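Local coordinates for hypothetical protein Atu2648 (Agrobacterium tumefaciens str. C58, PDB 1ZCE) that is of unknown function but folds as an EVE domain, related to the ASCH and PUA domains, and so possibly binds RNA or modified nucleic acid, at residues Ala37-Asn40 and Met41-Met44; Gln123-Thr126 and Glu127-Leu131. One frame throughout, in Å; residues are numbered along the deposited sequence.

Contact 1 (Ala37-Asn40 and Met41-Met44); sequences ARNN and MRAM
Ala37 O receives Met41 N at 3.1 Å and, one residue further on, Arg42 N bonds to Arg38 O at 3.0 Å, two successive i to i+4 bonds in the last turn of helix 35-42. At the helix end the pattern shifts to i to i+3: Ala43 N bonds to Asn40 O at 3.1 Å and only weakly to Asn39 O. Along the solvent side, Arg38 and Arg42, one turn apart, run side by side and stack their guanidinium groups, centres 3.6 Å apart and planes 10° from parallel, with NE of Arg38 over the centre of the Arg42 group. The Arg42 chain is extended from CG to NE, whereas Arg38 bends at chi3 (67°), which swings its group back toward Asn39. There NE and NH2 of Arg38 grip the single acceptor Asn39 OD1 side-on, at 3.0 Å and 2.9 Å; NH2 lies in the amide plane on a lone pair, while NE comes from above it. On the buried side, selenomethionine Met41 folds so that its CE reaches Arg38 CA at 3.9 Å, and the CG of selenomethionine Met44 lies 3.4 Å from Asn40 O; their long, flexible chains suit the packing of a helix end on strands 84-99 and 122-125. The nitrogens of both stacked groups have acceptors: Arg42 NH2 makes a salt bridge to Asp84 and Arg38 NH1 bonds to Lys82 O. The Asp84 carboxylate, bridged by Arg42 and touched by Arg38, probably makes it easier for two positive groups to lie so close.

Contact 2 (Gln123-Thr126 and Glu127-Leu131); sequences QPVT and EEEYL
Thr126 and Glu129 form a capping box at the start of helix 127-136, where the chain leaves strand 122-125 and turns through 83° between the two short axes. Their side chains cross obliquely, each bonding to the other's backbone N-H. Thr126 OG1 lies between its own N and carbonyl carbon (chi1 70°), and from this N-cap position it accepts from Glu129 N at 3.0 Å. In return the extended Glu129 chain brings OE2 2.9 Å from Thr126 N, a nearly straight bond in which the N-H meets the oxygen from above the carboxylate plane. Threonine suits the cap because its short side chain sets a hydroxyl where it can take a first-turn N-H; glutamate suits the third helical position because its chain spans back to the cap and its negative charge is probably favoured by the helix dipole. The Thr126 methyl, CG2, lies against the same carboxylate, 3.5 Å from OE2. On the inner side Val125 CG1 packs against the Tyr130 backbone N, Glu129 CB and Tyr130 CB, 3.8 Å from the last. The Tyr130 ring leads away from the cap and stacks on Tyr4 of strand 4-9, with its hydroxyl bonded to Pro143 O. A water molecule extends the cap toward the strand, lying 2.8 Å from Glu129 OE2 and 2.8 Å from Pro124 O.

In the fold
From the N terminus, strand 4-9 is laid down first, and contact 1 then closes the last turn of helix 35-42 before the chain goes on to strand 49-54. Contact 2 comes much later, where strand 122-125 at the sheet's edge passes into helix 127-136. Each contact spans one short local turn, so the two follow in series and neither nest nor cross. Their centres are about 15 Å apart, yet they touch where Asn40 OD1 packs 3.7 Å from Pro124 CD. This touch is part of a wider packing of helix 35-42 and the turn after it on strand 122-125, which pairs with strand 4-9; strand 4-9 in turn meets side chains from both contacts.

Contact 1 (Ala37-Asn40 and Met41-Met44)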
loop_
_atom_site.group_PDB
_atom_site.type_symbol
_atom_site.label_atom_id
_atom_site.label_comp_id
_atom_site.label_asym_id
_atom_site.label_seq_id
_atom_site.Cartn_x
_atom_site.Cartn_y
_atom_site.Cartn_z
ATOM N N ALA A 37 6.612 9.564 3.313
ATOM C CA ALA A 37 6.361 8.231 2.766
ATOM C C ALA A 37 7.475 7.284 3.218
ATOM O O ALA A 37 7.217 6.138 3.599
ATOM C CB ALA A 37 6.298 8.291 1.247
ATOM N N ARG A 38 8.710 7.774 3.166
ATOM C CA ARG A 38 9.866 7.000 3.596
ATOM C C ARG A 38 9.715 6.647 5.072
ATOM O O ARG A 38 9.949 5.510 5.479
ATOM C CB ARG A 38 11.144 7.817 3.409
ATOM C CG ARG A 38 12.401 7.130 3.921
ATOM C CD ARG A 38 13.513 8.138 4.179
ATOM N NE ARG A 38 13.184 9.026 5.290
ATOM C CZ ARG A 38 13.957 10.022 5.708
ATOM N NH1 ARG A 38 15.111 10.268 5.104
ATOM N NH2 ARG A 38 13.574 10.766 6.734
ATOM N N ASN A 39 9.327 7.632 5.875
ATOM C CA ASN A 39 9.164 7.416 7.302
ATOM C C ASN A 39 8.035 6.440 7.589
ATOM O O ASN A 39 8.093 5.699 8.567
ATOM C CB ASN A 39 8.939 8.747 8.024
ATOM C CG ASN A 39 10.167 9.653 7.973
ATOM O OD1 ASN A 39 11.271 9.210 7.642
ATOM N ND2 ASN A 39 9.978 10.924 8.313
ATOM N N ASN A 40 7.007 6.436 6.745
ATOM C CA ASN A 40 5.914 5.493 6.934
ATOM C C ASN A 40 6.472 4.086 6.717
ATOM O O ASN A 40 6.140 3.155 7.452
ATOM C CB ASN A 40 4.768 5.793 5.959
ATOM C CG ASN A 40 3.921 6.989 6.398
ATOM O OD1 ASN A 40 3.189 7.583 5.604
ATOM N ND2 ASN A 40 4.016 7.337 7.674
HETATM N N MSE A 41 7.334 3.926 5.721
HETATM C CA MSE A 41 7.922 2.616 5.488
HETATM C C MSE A 41 8.809 2.208 6.665
HETATM O O MSE A 41 8.838 1.038 7.044
HETATM C CB MSE A 41 8.704 2.590 4.171
HETATM C CG MSE A 41 7.786 2.624 2.955
HETATM SE SE MSE A 41 8.657 2.313 1.237
HETATM C CE MSE A 41 9.702 3.953 1.186
ATOM N N ARG A 42 9.537 3.161 7.238
ATOM C CA ARG A 42 10.385 2.858 8.388
ATOM C C ARG A 42 9.559 2.400 9.588
ATOM O O ARG A 42 10.082 1.744 10.484
ATOM C CB ARG A 42 11.205 4.083 8.795
ATOM C CG ARG A 42 12.296 4.453 7.824
ATOM C CD ARG A 42 12.986 5.724 8.266
ATOM N NE ARG A 42 14.097 6.062 7.390
ATOM C CZ ARG A 42 14.880 7.119 7.562
ATOM N NH1 ARG A 42 14.666 7.942 8.581
ATOM N NH2 ARG A 42 15.880 7.344 6.724
ATOM N N ALA A 43 8.276 2.748 9.611
ATOM C CA ALA A 43 7.409 2.366 10.720
ATOM C C ALA A 43 6.773 0.996 10.517
ATOM O O ALA A 43 6.086 0.490 11.404
ATOM C CB ALA A 43 6.319 3.413 10.901
HETATM N N MSE A 44 7.011 0.393 9.355
HETATM C CA MSE A 44 6.429 -0.906 9.034
HETATM C C MSE A 44 7.177 -2.090 9.616
HETATM O O MSE A 44 8.400 -2.064 9.762
HETATM C CB MSE A 44 6.334 -1.075 7.518
HETATM C CG MSE A 44 5.386 -0.088 6.870
HETATM SE SE MSE A 44 5.462 -0.176 4.952
HETATM C CE MSE A 44 4.339 1.347 4.585
#

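Contact 2 (Gln123-Thr126 and Glu127-Leu131)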
loop_
_atom_site.group_PDB
_atom_site.type_symbol
_atom_site.label_atom_id
_atom_site.label_comp_id
_atom_site.label_asym_id
_atom_site.label_seq_id
_atom_site.Cartn_x
_atom_site.Cartn_y
_atom_site.Cartn_z
ATOM N N GLN A 123 1.020 5.540 2.520
ATOM C CA GLN A 123 0.191 6.121 3.565
ATOM C C GLN A 123 -0.303 5.205 4.668
ATOM O O GLN A 123 -0.336 3.984 4.522
ATOM C CB GLN A 123 -1.061 6.732 2.915
ATOM C CG GLN A 123 -0.818 7.518 1.637
ATOM C CD GLN A 123 -2.100 7.858 0.891
ATOM O OE1 GLN A 123 -2.101 8.719 0.014
ATOM N NE2 GLN A 123 -3.193 7.174 1.228
ATOM N N PRO A 124 -0.690 5.798 5.804
ATOM C CA PRO A 124 -1.206 4.977 6.895
ATOM C C PRO A 124 -2.690 4.754 6.575
ATOM O O PRO A 124 -3.301 5.510 5.810
ATOM C CB PRO A 124 -1.012 5.863 8.123
ATOM C CG PRO A 124 -1.192 7.231 7.571
ATOM C CD PRO A 124 -0.451 7.184 6.247
ATOM N N VAL A 125 -3.247 3.700 7.153
ATOM C CA VAL A 125 -4.653 3.359 6.989
ATOM C C VAL A 125 -5.077 2.898 8.375
ATOM O O VAL A 125 -4.435 2.021 8.946
ATOM C CB VAL A 125 -4.850 2.188 5.983
ATOM C CG1 VAL A 125 -6.319 1.779 5.937
ATOM C CG2 VAL A 125 -4.382 2.592 4.588
ATOM N N THR A 126 -6.121 3.491 8.943
ATOM C CA THR A 126 -6.554 3.057 10.266
ATOM C C THR A 126 -7.150 1.660 10.138
ATOM O O THR A 126 -7.538 1.240 9.044
ATOM C CB THR A 126 -7.626 3.985 10.867
ATOM O OG1 THR A 126 -8.851 3.832 10.142
ATOM C CG2 THR A 126 -7.168 5.433 10.816
ATOM N N GLU A 127 -7.219 0.934 11.248
ATOM C CA GLU A 127 -7.778 -0.411 11.219
ATOM C C GLU A 127 -9.213 -0.377 10.698
ATOM O O GLU A 127 -9.608 -1.218 9.895
ATOM C CB GLU A 127 -7.739 -1.036 12.617
ATOM C CG GLU A 127 -8.139 -2.506 12.650
ATOM C CD GLU A 127 -8.002 -3.123 14.033
ATOM O OE1 GLU A 127 -8.266 -4.337 14.172
ATOM O OE2 GLU A 127 -7.632 -2.395 14.979
ATOM N N GLU A 128 -9.993 0.597 11.158
ATOM C CA GLU A 128 -11.377 0.722 10.720
ATOM C C GLU A 128 -11.469 1.037 9.232
ATOM O O GLU A 128 -12.352 0.528 8.541
ATOM C CB GLU A 128 -12.102 1.793 11.543
ATOM C CG GLU A 128 -12.620 1.266 12.875
ATOM C CD GLU A 128 -13.826 0.358 12.689
ATOM O OE1 GLU A 128 -14.967 0.868 12.657
ATOM O OE2 GLU A 128 -13.634 -0.866 12.550
ATOM N N GLU A 129 -10.562 1.872 8.736
ATOM C CA GLU A 129 -10.560 2.210 7.314
ATOM C C GLU A 129 -10.217 0.960 6.508
ATOM O O GLU A 129 -10.825 0.685 5.470
ATOM C CB GLU A 129 -9.543 3.320 7.026
ATOM C CG GLU A 129 -10.017 4.700 7.460
ATOM C CD GLU A 129 -8.892 5.715 7.579
ATOM O OE1 GLU A 129 -9.187 6.877 7.933
ATOM O OE2 GLU A 129 -7.720 5.357 7.334
ATOM N N TYR A 130 -9.247 0.197 6.997
ATOM C CA TYR A 130 -8.832 -1.024 6.325
ATOM C C TYR A 130 -9.981 -2.029 6.259
ATOM O O TYR A 130 -10.267 -2.593 5.203
ATOM C CB TYR A 130 -7.628 -1.632 7.052
ATOM C CG TYR A 130 -7.167 -2.968 6.508
ATOM C CD1 TYR A 130 -7.527 -4.164 7.139
ATOM C CD2 TYR A 130 -6.345 -3.040 5.381
ATOM C CE1 TYR A 130 -7.070 -5.391 6.672
ATOM C CE2 TYR A 130 -5.888 -4.268 4.902
ATOM C CZ TYR A 130 -6.255 -5.435 5.555
ATOM O OH TYR A 130 -5.793 -6.645 5.094
ATOM N N LEU A 131 -10.648 -2.251 7.386
ATOM C CA LEU A 131 -11.753 -3.198 7.414
ATOM C C LEU A 131 -12.918 -2.759 6.529
ATOM O O LEU A 131 -13.559 -3.589 5.885
ATOM C CB LEU A 131 -12.233 -3.404 8.854
ATOM C CG LEU A 131 -11.221 -4.099 9.773
ATOM C CD1 LEU A 131 -11.707 -4.060 11.208
ATOM C CD2 LEU A 131 -11.005 -5.534 9.320
HETATM O O HOH W 1 -5.587 6.999 6.582
#